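Local coordinates for aldehyde dehydrogenase family protein (Pseudomonas syringae pv. tomato, PDB 6X9L), which probably oxidises long-chain aliphatic aldehydes such as octanal with NAD+ as the electron acceptor, as a member of the aldehyde dehydrogenase family, at residues L189-F194 and F208-G213. The protein carries 1 engineered substitution. Numbering follows the deposited sequence.
Sequences LSALLF and FNLVNG
Toward the face of Phe208, Phe194 turns the edge of its ring in an offset edge-to-face pair, planes at 87° and ring centroids 5.4 Å apart. Phe194 CE2 meets the CE1-CZ end of the Phe208 ring, 3.7 Å from Phe208 CZ; CG of Phe208 lies anti to its backbone N (chi1 168°), which carries the ring across to the helix, where it also packs on Ala195 and Val198. Phe194 itself rests on Leu162 and Ile165 of helix 161-174. Leu210 then sends CD1 against the helix backbone, 3.5 Å from Ala191 O and 4.1 Å from Ala191 CB. This is the return half of a beta-alpha-beta crossover in the Rossmann-like NAD-binding domain: helix 188-201 leads from strand 178-182 to its parallel neighbour 208-210, and the axes of 189-194 and 208-210 approach to 10.0 Å, their N-to-C directions 148° apart, nearer antiparallel than parallel. Beyond the strand, Asn212 lays its amide ND2 4.2 Å from Leu192 CD2, a loose contact with no hydrogen bond, the two side chains crossing at about a right angle. At Gly213, the carbonyl O accepts a hydrogen bond from NZ of Lys182, a residue of the NAD+ site.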
ATOM      1  N   LEU A 189     -20.456  21.740   4.460  1.00 40.97           N
ATOM      2  CA  LEU A 189     -20.727  23.046   3.866  1.00 41.06           C
ATOM      3  C   LEU A 189     -19.515  23.594   3.115  1.00 40.32           C
ATOM      4  O   LEU A 189     -19.661  24.176   2.029  1.00 39.93           O
ATOM      5  CB  LEU A 189     -21.180  24.023   4.947  1.00 42.06           C
ATOM      6  CG  LEU A 189     -22.349  23.459   5.748  1.00 42.92           C
ATOM      7  CD1 LEU A 189     -22.845  24.466   6.791  1.00 43.53           C
ATOM      8  CD2 LEU A 189     -23.451  22.983   4.812  1.00 42.91           C
ATOM      9  N   SER A 190     -18.315  23.433   3.685  1.00 41.92           N
ATOM     10  CA  SER A 190     -17.119  23.953   3.038  1.00 41.34           C
ATOM     11  C   SER A 190     -16.772  23.133   1.807  1.00 40.19           C
ATOM     12  O   SER A 190     -16.334  23.683   0.789  1.00 40.03           O
ATOM     13  CB  SER A 190     -15.952  23.998   4.037  1.00 42.19           C
ATOM     14  OG  SER A 190     -15.620  22.724   4.587  1.00 42.10           O
ATOM     15  N   ALA A 191     -17.000  21.821   1.863  1.00 38.92           N
ATOM     16  CA  ALA A 191     -16.883  21.006   0.662  1.00 37.97           C
ATOM     17  C   ALA A 191     -17.814  21.517  -0.442  1.00 38.01           C
ATOM     18  O   ALA A 191     -17.431  21.563  -1.616  1.00 37.50           O
ATOM     19  CB  ALA A 191     -17.169  19.538   1.003  1.00 37.69           C
ATOM     20  N   LEU A 192     -19.038  21.928  -0.080  1.00 36.63           N
ATOM     21  CA  LEU A 192     -19.950  22.494  -1.071  1.00 36.76           C
ATOM     22  C   LEU A 192     -19.345  23.709  -1.763  1.00 36.54           C
ATOM     23  O   LEU A 192     -19.445  23.841  -2.985  1.00 36.29           O
ATOM     24  CB  LEU A 192     -21.282  22.865  -0.422  1.00 37.82           C
ATOM     25  CG  LEU A 192     -22.272  21.743  -0.118  1.00 38.38           C
ATOM     26  CD1 LEU A 192     -23.511  22.332   0.532  1.00 39.53           C
ATOM     27  CD2 LEU A 192     -22.632  20.968  -1.376  1.00 38.03           C
ATOM     28  N   LEU A 193     -18.722  24.613  -0.997  1.00 43.91           N
ATOM     29  CA  LEU A 193     -18.026  25.761  -1.589  1.00 44.03           C
ATOM     30  C   LEU A 193     -16.841  25.323  -2.437  1.00 43.48           C
ATOM     31  O   LEU A 193     -16.571  25.906  -3.494  1.00 43.47           O
ATOM     32  CB  LEU A 193     -17.536  26.710  -0.496  1.00 44.76           C
ATOM     33  CG  LEU A 193     -18.591  27.500   0.252  1.00 45.39           C
ATOM     34  CD1 LEU A 193     -17.926  28.361   1.338  1.00 46.16           C
ATOM     35  CD2 LEU A 193     -19.336  28.343  -0.735  1.00 45.23           C
ATOM     36  N   PHE A 194     -16.104  24.313  -1.974  1.00 46.20           N
ATOM     37  CA  PHE A 194     -14.933  23.844  -2.709  1.00 45.86           C
ATOM     38  C   PHE A 194     -15.303  23.272  -4.076  1.00 45.23           C
ATOM     39  O   PHE A 194     -14.604  23.518  -5.066  1.00 45.21           O
ATOM     40  CB  PHE A 194     -14.189  22.798  -1.886  1.00 45.73           C
ATOM     41  CG  PHE A 194     -13.076  22.137  -2.634  1.00 45.49           C
ATOM     42  CD1 PHE A 194     -11.863  22.788  -2.814  1.00 46.24           C
ATOM     43  CD2 PHE A 194     -13.248  20.875  -3.178  1.00 44.69           C
ATOM     44  CE1 PHE A 194     -10.847  22.180  -3.500  1.00 46.37           C
ATOM     45  CE2 PHE A 194     -12.236  20.260  -3.870  1.00 44.63           C
ATOM     46  CZ  PHE A 194     -11.035  20.902  -4.033  1.00 45.53           C
ATOM     47  N   PHE A 208     -13.656  15.863 -11.046  1.00 34.20           N
ATOM     48  CA  PHE A 208     -13.931  15.951  -9.617  1.00 33.83           C
ATOM     49  C   PHE A 208     -15.423  15.793  -9.374  1.00 33.99           C
ATOM     50  O   PHE A 208     -16.231  16.497  -9.983  1.00 34.07           O
ATOM     51  CB  PHE A 208     -13.454  17.282  -9.029  1.00 33.71           C
ATOM     52  CG  PHE A 208     -13.957  17.536  -7.651  1.00 33.50           C
ATOM     53  CD1 PHE A 208     -13.330  16.962  -6.558  1.00 33.35           C
ATOM     54  CD2 PHE A 208     -15.075  18.339  -7.440  1.00 33.57           C
ATOM     55  CE1 PHE A 208     -13.798  17.183  -5.266  1.00 33.19           C
ATOM     56  CE2 PHE A 208     -15.543  18.569  -6.156  1.00 33.59           C
ATOM     57  CZ  PHE A 208     -14.897  17.986  -5.068  1.00 33.38           C
ATOM     58  N   ASN A 209     -15.788  14.883  -8.472  1.00 40.73           N
ATOM     59  CA  ASN A 209     -17.187  14.610  -8.184  1.00 41.31           C
ATOM     60  C   ASN A 209     -17.410  14.561  -6.682  1.00 41.33           C
ATOM     61  O   ASN A 209     -16.601  13.992  -5.948  1.00 41.16           O
ATOM     62  CB  ASN A 209     -17.617  13.314  -8.838  1.00 42.07           C
ATOM     63  CG  ASN A 209     -17.461  13.359 -10.340  1.00 42.05           C
ATOM     64  OD1 ASN A 209     -18.272  13.952 -11.031  1.00 42.23           O
ATOM     65  ND2 ASN A 209     -16.408  12.747 -10.847  1.00 41.91           N
ATOM     66  N   LEU A 210     -18.514  15.172  -6.237  1.00 36.43           N
ATOM     67  CA  LEU A 210     -18.858  15.294  -4.826  1.00 36.58           C
ATOM     68  C   LEU A 210     -20.178  14.580  -4.526  1.00 38.08           C
ATOM     69  O   LEU A 210     -21.206  14.853  -5.166  1.00 38.71           O
ATOM     70  CB  LEU A 210     -18.956  16.767  -4.441  1.00 36.28           C
ATOM     71  CG  LEU A 210     -18.956  17.065  -2.949  1.00 36.56           C
ATOM     72  CD1 LEU A 210     -18.470  18.463  -2.746  1.00 36.21           C
ATOM     73  CD2 LEU A 210     -20.350  16.923  -2.410  1.00 37.93           C
ATOM     74  N   VAL A 211     -20.159  13.666  -3.558  1.00 33.31           N
ATOM     75  CA  VAL A 211     -21.384  13.049  -3.069  1.00 35.26           C
ATOM     76  C   VAL A 211     -21.384  13.124  -1.549  1.00 35.74           C
ATOM     77  O   VAL A 211     -20.392  12.779  -0.896  1.00 34.78           O
ATOM     78  CB  VAL A 211     -21.546  11.584  -3.532  1.00 36.64           C
ATOM     79  CG1 VAL A 211     -22.869  11.028  -3.037  1.00 38.65           C
ATOM     80  CG2 VAL A 211     -21.453  11.471  -5.050  1.00 36.08           C
ATOM     81  N   ASN A 212     -22.494  13.571  -0.983  1.00 41.38           N
ATOM     82  CA  ASN A 212     -22.655  13.608   0.457  1.00 42.00           C
ATOM     83  C   ASN A 212     -23.361  12.346   0.933  1.00 43.62           C
ATOM     84  O   ASN A 212     -24.090  11.692   0.181  1.00 44.43           O
ATOM     85  CB  ASN A 212     -23.439  14.850   0.872  1.00 42.31           C
ATOM     86  CG  ASN A 212     -22.604  16.100   0.815  1.00 40.74           C
ATOM     87  OD1 ASN A 212     -21.432  16.089   1.205  1.00 39.60           O
ATOM     88  ND2 ASN A 212     -23.194  17.192   0.325  1.00 40.63           N
ATOM     89  N   GLY A 213     -23.122  12.004   2.189  1.00 37.78           N
ATOM     90  CA  GLY A 213     -23.857  10.922   2.817  1.00 39.14           C
ATOM     91  C   GLY A 213     -23.061  10.287   3.940  1.00 38.75           C
ATOM     92  O   GLY A 213     -21.976  10.739   4.308  1.00 37.23           O
TER